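Local atomic coordinates of glycine oxidase (Bacillus cereus ATCC 14579, PDB entry 7CYX), a protein that probably catalyses the FAD-dependent oxidation of glycine by oxygen to glyoxylate, ammonium and hydrogen peroxide, a step linked to thiamine diphosphate biosynthesis. Residues E134-I142 with A288-K296; H313-E322 with N358-R367. All coordinates share one frame; numbering follows the deposited sequence.

Interaction 1: E134-I142 with A288-K296; sequences EPYLSESII and AYTILPALK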
# COMPACT_ATOMS: atom_id res chain seq x y z
N GLU A 134 -0.26 8.49 -25.10
CA GLU A 134 -1.00 7.34 -24.52
C GLU A 134 -1.46 6.44 -25.67
O GLU A 134 -2.57 6.58 -26.17
CB GLU A 134 -2.15 7.83 -23.65
CG GLU A 134 -1.72 8.66 -22.44
CD GLU A 134 -1.11 7.88 -21.28
OE1 GLU A 134 -0.98 8.45 -20.16
OE2 GLU A 134 -0.76 6.70 -21.49
N PRO A 135 -0.60 5.51 -26.15
CA PRO A 135 -0.86 4.80 -27.40
C PRO A 135 -2.02 3.79 -27.37
O PRO A 135 -2.56 3.47 -28.44
CB PRO A 135 0.47 4.09 -27.70
CG PRO A 135 1.15 3.94 -26.36
CD PRO A 135 0.68 5.13 -25.53
N TYR A 136 -2.44 3.33 -26.19
CA TYR A 136 -3.54 2.34 -26.17
C TYR A 136 -4.89 3.04 -26.34
O TYR A 136 -5.93 2.38 -26.45
CB TYR A 136 -3.48 1.45 -24.94
CG TYR A 136 -2.35 0.44 -24.95
CD1 TYR A 136 -2.51 -0.81 -25.53
CD2 TYR A 136 -1.13 0.73 -24.36
CE1 TYR A 136 -1.50 -1.75 -25.50
CE2 TYR A 136 -0.09 -0.18 -24.36
CZ TYR A 136 -0.28 -1.43 -24.94
OH TYR A 136 0.74 -2.34 -24.93
N LEU A 137 -4.89 4.37 -26.41
CA LEU A 137 -6.14 5.09 -26.47
C LEU A 137 -6.73 4.96 -27.88
O LEU A 137 -6.00 4.85 -28.85
CB LEU A 137 -5.95 6.55 -26.04
CG LEU A 137 -6.04 6.80 -24.54
CD1 LEU A 137 -5.57 8.20 -24.15
CD2 LEU A 137 -7.46 6.58 -24.04
N SER A 138 -8.06 4.90 -27.92
CA SER A 138 -8.89 4.67 -29.11
C SER A 138 -8.54 5.66 -30.22
O SER A 138 -8.30 6.83 -29.94
CB SER A 138 -10.35 4.80 -28.74
OG SER A 138 -11.18 4.91 -29.89
N GLU A 139 -8.63 5.19 -31.46
CA GLU A 139 -8.60 6.05 -32.65
C GLU A 139 -9.82 6.99 -32.66
O GLU A 139 -9.81 7.99 -33.38
CB GLU A 139 -8.51 5.21 -33.93
CG GLU A 139 -7.16 4.53 -34.11
CD GLU A 139 -6.00 5.43 -34.51
OE1 GLU A 139 -4.89 4.91 -34.72
OE2 GLU A 139 -6.20 6.67 -34.63
N SER A 140 -10.86 6.71 -31.86
CA SER A 140 -12.07 7.57 -31.86
C SER A 140 -11.82 8.93 -31.21
O SER A 140 -12.60 9.86 -31.41
CB SER A 140 -13.24 6.88 -31.21
OG SER A 140 -13.14 6.91 -29.79
N ILE A 141 -10.78 9.06 -30.38
CA ILE A 141 -10.51 10.35 -29.68
C ILE A 141 -10.00 11.38 -30.71
O ILE A 141 -9.01 11.12 -31.39
CB ILE A 141 -9.52 10.13 -28.53
CG1 ILE A 141 -10.13 9.23 -27.45
CG2 ILE A 141 -9.03 11.45 -27.95
CD1 ILE A 141 -9.11 8.42 -26.70
N ILE A 142 -10.68 12.54 -30.82
CA ILE A 142 -10.33 13.57 -31.85
C ILE A 142 -9.53 14.73 -31.22
O ILE A 142 -8.78 15.41 -31.92
CB ILE A 142 -11.58 14.11 -32.60
CG1 ILE A 142 -12.55 14.87 -31.69
CG2 ILE A 142 -12.27 12.99 -33.35
CD1 ILE A 142 -13.63 15.60 -32.44
N ALA A 288 -15.99 1.97 -21.57
CA ALA A 288 -14.54 1.99 -21.41
C ALA A 288 -13.86 1.46 -22.67
O ALA A 288 -12.74 1.87 -22.98
CB ALA A 288 -14.12 1.19 -20.21
N TYR A 289 -14.55 0.55 -23.37
CA TYR A 289 -14.01 -0.10 -24.55
C TYR A 289 -13.85 0.94 -25.67
O TYR A 289 -12.90 0.85 -26.44
CB TYR A 289 -14.88 -1.28 -25.00
CG TYR A 289 -15.05 -2.45 -24.05
CD1 TYR A 289 -14.16 -2.70 -23.02
CD2 TYR A 289 -16.09 -3.35 -24.24
CE1 TYR A 289 -14.32 -3.79 -22.18
CE2 TYR A 289 -16.26 -4.46 -23.41
CZ TYR A 289 -15.37 -4.67 -22.37
OH TYR A 289 -15.52 -5.75 -21.53
N THR A 290 -14.76 1.91 -25.77
CA THR A 290 -14.70 2.94 -26.81
C THR A 290 -13.52 3.91 -26.59
O THR A 290 -13.11 4.58 -27.52
CB THR A 290 -15.99 3.77 -26.91
OG1 THR A 290 -15.95 4.66 -25.80
CG2 THR A 290 -17.28 2.98 -26.89
N ILE A 291 -13.03 4.01 -25.34
CA ILE A 291 -11.92 4.89 -24.97
C ILE A 291 -10.59 4.12 -25.09
O ILE A 291 -9.56 4.71 -25.47
CB ILE A 291 -12.10 5.46 -23.55
CG1 ILE A 291 -13.10 6.61 -23.49
CG2 ILE A 291 -10.77 5.90 -22.96
CD1 ILE A 291 -14.53 6.22 -23.69
N LEU A 292 -10.62 2.84 -24.72
CA LEU A 292 -9.41 2.07 -24.42
C LEU A 292 -9.71 0.59 -24.65
O LEU A 292 -9.93 -0.16 -23.71
CB LEU A 292 -9.00 2.32 -22.96
CG LEU A 292 -7.51 2.26 -22.66
CD1 LEU A 292 -7.24 2.28 -21.15
CD2 LEU A 292 -6.89 1.03 -23.28
N PRO A 293 -9.72 0.16 -25.93
CA PRO A 293 -10.16 -1.19 -26.31
C PRO A 293 -9.38 -2.35 -25.67
O PRO A 293 -9.95 -3.39 -25.38
CB PRO A 293 -9.95 -1.23 -27.83
CG PRO A 293 -9.94 0.22 -28.26
CD PRO A 293 -9.34 0.97 -27.09
N ALA A 294 -8.08 -2.17 -25.43
CA ALA A 294 -7.30 -3.25 -24.85
C ALA A 294 -7.88 -3.72 -23.50
O ALA A 294 -7.47 -4.76 -23.01
CB ALA A 294 -5.86 -2.84 -24.67
N LEU A 295 -8.82 -2.96 -22.90
CA LEU A 295 -9.39 -3.35 -21.60
C LEU A 295 -10.24 -4.62 -21.76
O LEU A 295 -10.60 -5.23 -20.77
CB LEU A 295 -10.21 -2.21 -21.00
CG LEU A 295 -9.41 -1.12 -20.28
CD1 LEU A 295 -10.29 0.08 -19.99
CD2 LEU A 295 -8.78 -1.64 -19.00
N LYS A 296 -10.55 -5.00 -23.01
CA LYS A 296 -11.32 -6.19 -23.32
C LYS A 296 -10.59 -7.44 -22.83
O LYS A 296 -11.24 -8.34 -22.33
CB LYS A 296 -11.58 -6.27 -24.82
CG LYS A 296 -12.66 -5.34 -25.34
CD LYS A 296 -12.66 -5.21 -26.85
CE LYS A 296 -14.00 -4.80 -27.42
NZ LYS A 296 -13.85 -4.08 -28.70
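Leu-137 and Ile-291 run alongside each other in the same direction. CD2 of Leu-137 comes to 3.5 Å from CG2 of Ile-291. The CG1 branch of Ile-291 is beside the backbone N, chi1 -78°, which leaves CG2, anti to that N, as the branch that meets the leucine. Both side chains rest on Ile-246 of strand 246-248.

Just beyond this pair the backbones join. Ser-138 N donates to Ile-291 O over 2.9 Å. The bond is nearly straight at the hydrogen (163°), but the N-H comes in from above the plane of the carbonyl, at 43° to it, and not along a lone pair. The CA of Leu-137 makes a CA-H...O contact with the same oxygen.

The contact joins two chain corners that pack on inner strands of the eight-stranded mixed sheet, 95-99, 246-248 and 251-256. Residues 134-142 link helix 127-133 to strand 143-147 through two type I beta turns. Residues 288-296 end helix 278-291 and pass into a 3-10 segment.

The second beta turn also holds an ST turn: Ser-140 N donates to Ser-138 OG over 2.7 Å. Ser-138 brings its CB to 3.0 Å from Thr-290 O, near the helix end. Ser-140 OG and Thr-290 OG1 both bond Gln-100 NE2, and Thr-290 OG1 also bonds Arg-287 O.

Tyr-136 lies toward the other end of the contact. Its CB packs on Leu-292 CD2 at 3.8 Å. Its ring atom CD1 meets the methyl of Ala-294 at 4.0 Å, an oblique approach. The ring of Pro-293 brings CD to 3.7 Å from Tyr-136 O. Leu-241 touches both Tyr-136 and Ala-294.

Interaction 2: H313-E322 with N358-R367; sequences HEAPYMGEHE and NHLLDSLLSR
Asn-358 pairs its side-chain amide with the backbone of Glu-320. Its OD1 accepts from Glu-320 N at 3.1 Å, almost straight at the hydrogen (174°). Its ND2 donates to Glu-320 O at 2.7 Å, with that oxygen close to the amide plane. CG lies anti to the backbone N of Asn-358 (chi1 -159°), which carries the amide to the backbone of Glu-320. The two bonds fix the rotation of the amide.

Two waters serve more of the backbone. Water 2 donates to Asn-358 OD1 and to Met-318 O, and accepts from Leu-361 N at 3.0 Å. Water 1 donates to Pro-316 O and accepts from Met-318 N at 2.7 Å; its bond to Leu-360 O is weak.

At the far end, Glu-314 OE1 and Arg-367 NH1 form a salt bridge at 3.5 Å. His-313 O lies over one face of the guanidinium. Arg-367 NE donates weakly to Leu-364 O.

Apolar groups fill the middle. Leu-365 CD1 meets Tyr-317 CD2 at 3.9 Å, the two side chains crossing at about a right angle. The bent chain of Met-318 brings CE to 3.9 Å from Leu-364 CD1. The tyrosine OH is bonded to Gly-224 O.

Helix 360-365 thus packs on strand 317-318, the edge strand of the six-stranded mixed sheet in the Rossmann-type FAD-binding fold.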
# COMPACT_ATOMS: atom_id res chain seq x y z
N HIS A 313 -27.67 21.56 0.67
CA HIS A 313 -27.35 22.95 0.26
C HIS A 313 -26.36 22.98 -0.90
O HIS A 313 -25.88 24.07 -1.21
CB HIS A 313 -26.84 23.72 1.47
CG HIS A 313 -27.90 23.96 2.48
ND1 HIS A 313 -28.41 25.20 2.72
CD2 HIS A 313 -28.56 23.13 3.29
CE1 HIS A 313 -29.32 25.11 3.66
NE2 HIS A 313 -29.42 23.86 4.03
N GLU A 314 -26.02 21.81 -1.44
CA GLU A 314 -25.11 21.60 -2.60
C GLU A 314 -23.68 22.08 -2.34
O GLU A 314 -22.97 22.40 -3.29
CB GLU A 314 -25.65 22.26 -3.85
CG GLU A 314 -26.82 21.53 -4.45
CD GLU A 314 -27.18 22.15 -5.78
OE1 GLU A 314 -27.51 23.34 -5.80
OE2 GLU A 314 -27.09 21.45 -6.79
N ALA A 315 -23.27 22.07 -1.08
CA ALA A 315 -21.94 22.48 -0.64
C ALA A 315 -21.75 21.87 0.73
O ALA A 315 -22.70 21.82 1.47
CB ALA A 315 -21.88 23.98 -0.58
N PRO A 316 -20.55 21.42 1.11
CA PRO A 316 -20.37 20.81 2.41
C PRO A 316 -20.58 21.81 3.55
O PRO A 316 -20.31 22.96 3.39
CB PRO A 316 -18.90 20.39 2.37
CG PRO A 316 -18.27 21.34 1.40
CD PRO A 316 -19.33 21.52 0.34
N TYR A 317 -21.07 21.31 4.67
CA TYR A 317 -21.23 22.15 5.87
C TYR A 317 -19.94 22.03 6.66
O TYR A 317 -19.61 20.94 7.07
CB TYR A 317 -22.40 21.67 6.72
CG TYR A 317 -23.65 21.34 5.96
CD1 TYR A 317 -23.86 20.07 5.47
CD2 TYR A 317 -24.64 22.29 5.75
CE1 TYR A 317 -25.01 19.75 4.79
CE2 TYR A 317 -25.79 21.98 5.06
CZ TYR A 317 -25.98 20.70 4.59
OH TYR A 317 -27.11 20.35 3.92
N MET A 318 -19.21 23.13 6.78
CA MET A 318 -17.94 23.17 7.53
C MET A 318 -18.02 24.35 8.49
O MET A 318 -17.82 25.48 8.05
CB MET A 318 -16.78 23.39 6.56
CG MET A 318 -16.86 22.53 5.34
SD MET A 318 -15.25 21.92 4.88
CE MET A 318 -14.85 23.07 3.57
N GLY A 319 -18.28 24.08 9.77
CA GLY A 319 -18.48 25.18 10.69
C GLY A 319 -18.95 24.79 12.08
O GLY A 319 -19.19 23.63 12.39
N GLU A 320 -19.03 25.84 12.92
CA GLU A 320 -19.44 25.80 14.31
C GLU A 320 -20.90 26.27 14.42
O GLU A 320 -21.30 27.19 13.71
CB GLU A 320 -18.49 26.68 15.12
CG GLU A 320 -18.82 26.79 16.59
CD GLU A 320 -17.70 27.30 17.49
OE1 GLU A 320 -16.66 27.79 16.95
OE2 GLU A 320 -17.84 27.16 18.72
N HIS A 321 -21.67 25.61 15.28
CA HIS A 321 -23.05 26.00 15.62
C HIS A 321 -22.99 27.34 16.35
O HIS A 321 -22.15 27.53 17.24
CB HIS A 321 -23.70 24.90 16.47
CG HIS A 321 -25.19 24.96 16.57
ND1 HIS A 321 -25.85 25.98 17.21
CD2 HIS A 321 -26.14 24.09 16.17
CE1 HIS A 321 -27.15 25.76 17.17
NE2 HIS A 321 -27.35 24.60 16.54
N GLU A 322 -23.90 28.25 15.99
CA GLU A 322 -23.83 29.64 16.44
C GLU A 322 -24.17 29.75 17.93
O GLU A 322 -23.73 30.66 18.61
CB GLU A 322 -24.74 30.52 15.56
CG GLU A 322 -24.18 31.92 15.34
CD GLU A 322 -22.90 31.99 14.51
OE1 GLU A 322 -23.01 32.02 13.27
OE2 GLU A 322 -21.80 32.01 15.11
N ASN A 358 -15.73 31.72 11.76
CA ASN A 358 -16.77 30.77 11.34
C ASN A 358 -17.37 31.21 10.00
O ASN A 358 -18.57 31.35 9.89
CB ASN A 358 -17.84 30.66 12.42
CG ASN A 358 -18.66 29.39 12.33
OD1 ASN A 358 -18.31 28.49 11.57
ND2 ASN A 358 -19.71 29.30 13.12
N HIS A 359 -16.53 31.39 8.98
CA HIS A 359 -16.92 32.11 7.77
C HIS A 359 -17.25 31.16 6.61
O HIS A 359 -17.69 31.60 5.54
CB HIS A 359 -15.81 33.10 7.36
CG HIS A 359 -14.57 32.46 6.80
ND1 HIS A 359 -13.48 32.13 7.60
CD2 HIS A 359 -14.24 32.12 5.53
CE1 HIS A 359 -12.54 31.60 6.84
NE2 HIS A 359 -12.98 31.58 5.56
N LEU A 360 -17.00 29.86 6.78
CA LEU A 360 -17.12 28.95 5.64
C LEU A 360 -18.58 28.47 5.53
O LEU A 360 -19.01 28.10 4.46
CB LEU A 360 -16.10 27.82 5.80
CG LEU A 360 -15.15 27.55 4.63
CD1 LEU A 360 -14.71 28.82 3.87
CD2 LEU A 360 -13.92 26.80 5.11
N LEU A 361 -19.35 28.53 6.62
CA LEU A 361 -20.81 28.33 6.56
C LEU A 361 -21.43 29.33 5.58
O LEU A 361 -22.05 28.94 4.58
CB LEU A 361 -21.41 28.49 7.97
CG LEU A 361 -21.92 27.22 8.66
CD1 LEU A 361 -20.99 26.04 8.44
CD2 LEU A 361 -22.13 27.46 10.14
N ASP A 362 -21.20 30.62 5.86
CA ASP A 362 -21.68 31.75 5.08
C ASP A 362 -21.22 31.64 3.63
O ASP A 362 -22.01 31.72 2.70
CB ASP A 362 -21.17 33.07 5.68
CG ASP A 362 -22.24 34.14 5.82
OD1 ASP A 362 -23.05 34.29 4.87
OD2 ASP A 362 -22.27 34.80 6.88
N SER A 363 -19.91 31.45 3.44
CA SER A 363 -19.30 31.52 2.14
C SER A 363 -19.83 30.40 1.21
O SER A 363 -20.04 30.62 0.03
CB SER A 363 -17.79 31.46 2.26
OG SER A 363 -17.19 31.21 1.00
N LEU A 364 -19.98 29.18 1.75
CA LEU A 364 -20.26 28.01 0.90
C LEU A 364 -21.79 27.77 0.75
O LEU A 364 -22.24 27.32 -0.29
CB LEU A 364 -19.53 26.78 1.45
CG LEU A 364 -18.00 26.87 1.52
CD1 LEU A 364 -17.43 25.59 2.11
CD2 LEU A 364 -17.38 27.13 0.14
N LEU A 365 -22.59 28.11 1.77
CA LEU A 365 -24.01 27.70 1.76
C LEU A 365 -24.95 28.77 1.13
O LEU A 365 -26.00 28.40 0.59
CB LEU A 365 -24.40 27.31 3.18
CG LEU A 365 -23.46 26.31 3.86
CD1 LEU A 365 -23.87 26.05 5.30
CD2 LEU A 365 -23.40 25.01 3.09
N SER A 366 -24.58 30.06 1.14
CA SER A 366 -25.41 31.11 0.47
C SER A 366 -25.02 31.25 -1.00
O SER A 366 -23.87 31.38 -1.34
CB SER A 366 -25.36 32.46 1.14
OG SER A 366 -24.15 32.66 1.84
N ARG A 367 -26.05 31.27 -1.85
CA ARG A 367 -25.93 31.57 -3.25
C ARG A 367 -26.96 32.66 -3.59
O ARG A 367 -28.15 32.48 -3.39
CB ARG A 367 -26.13 30.30 -4.07
CG ARG A 367 -25.00 29.28 -3.93
CD ARG A 367 -25.26 28.15 -2.95
NE ARG A 367 -24.30 27.06 -3.11
CZ ARG A 367 -24.33 26.15 -4.08
NH1 ARG A 367 -25.42 25.99 -4.81
NH2 ARG A 367 -23.26 25.41 -4.33
O HOH W 1 -20.27 25.17 5.42
O HOH W 2 -17.77 27.95 9.16

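The two contacts lie on opposite sides of the chain's centre, their nearest atoms about 26 Å apart. Both mix buried and exposed residues, and they hold different elements. Interaction 1 is the more peripheral, its centre 27 Å from the chain centre against 18 Å for interaction 2. It joins a loop to a helix end beside the eight-stranded sheet, away from the annotated sites. Interaction 2 sets a helix against the edge of the six-stranded sheet, where the side chain of Pro-316 is about 8 Å from FAD. Interaction 1 buries 332 Å² and has one direct backbone bond across it. Interaction 2 buries 684 Å² and combines amide-to-backbone pairing, water bridges and an exposed salt bridge around a leucine-rich middle.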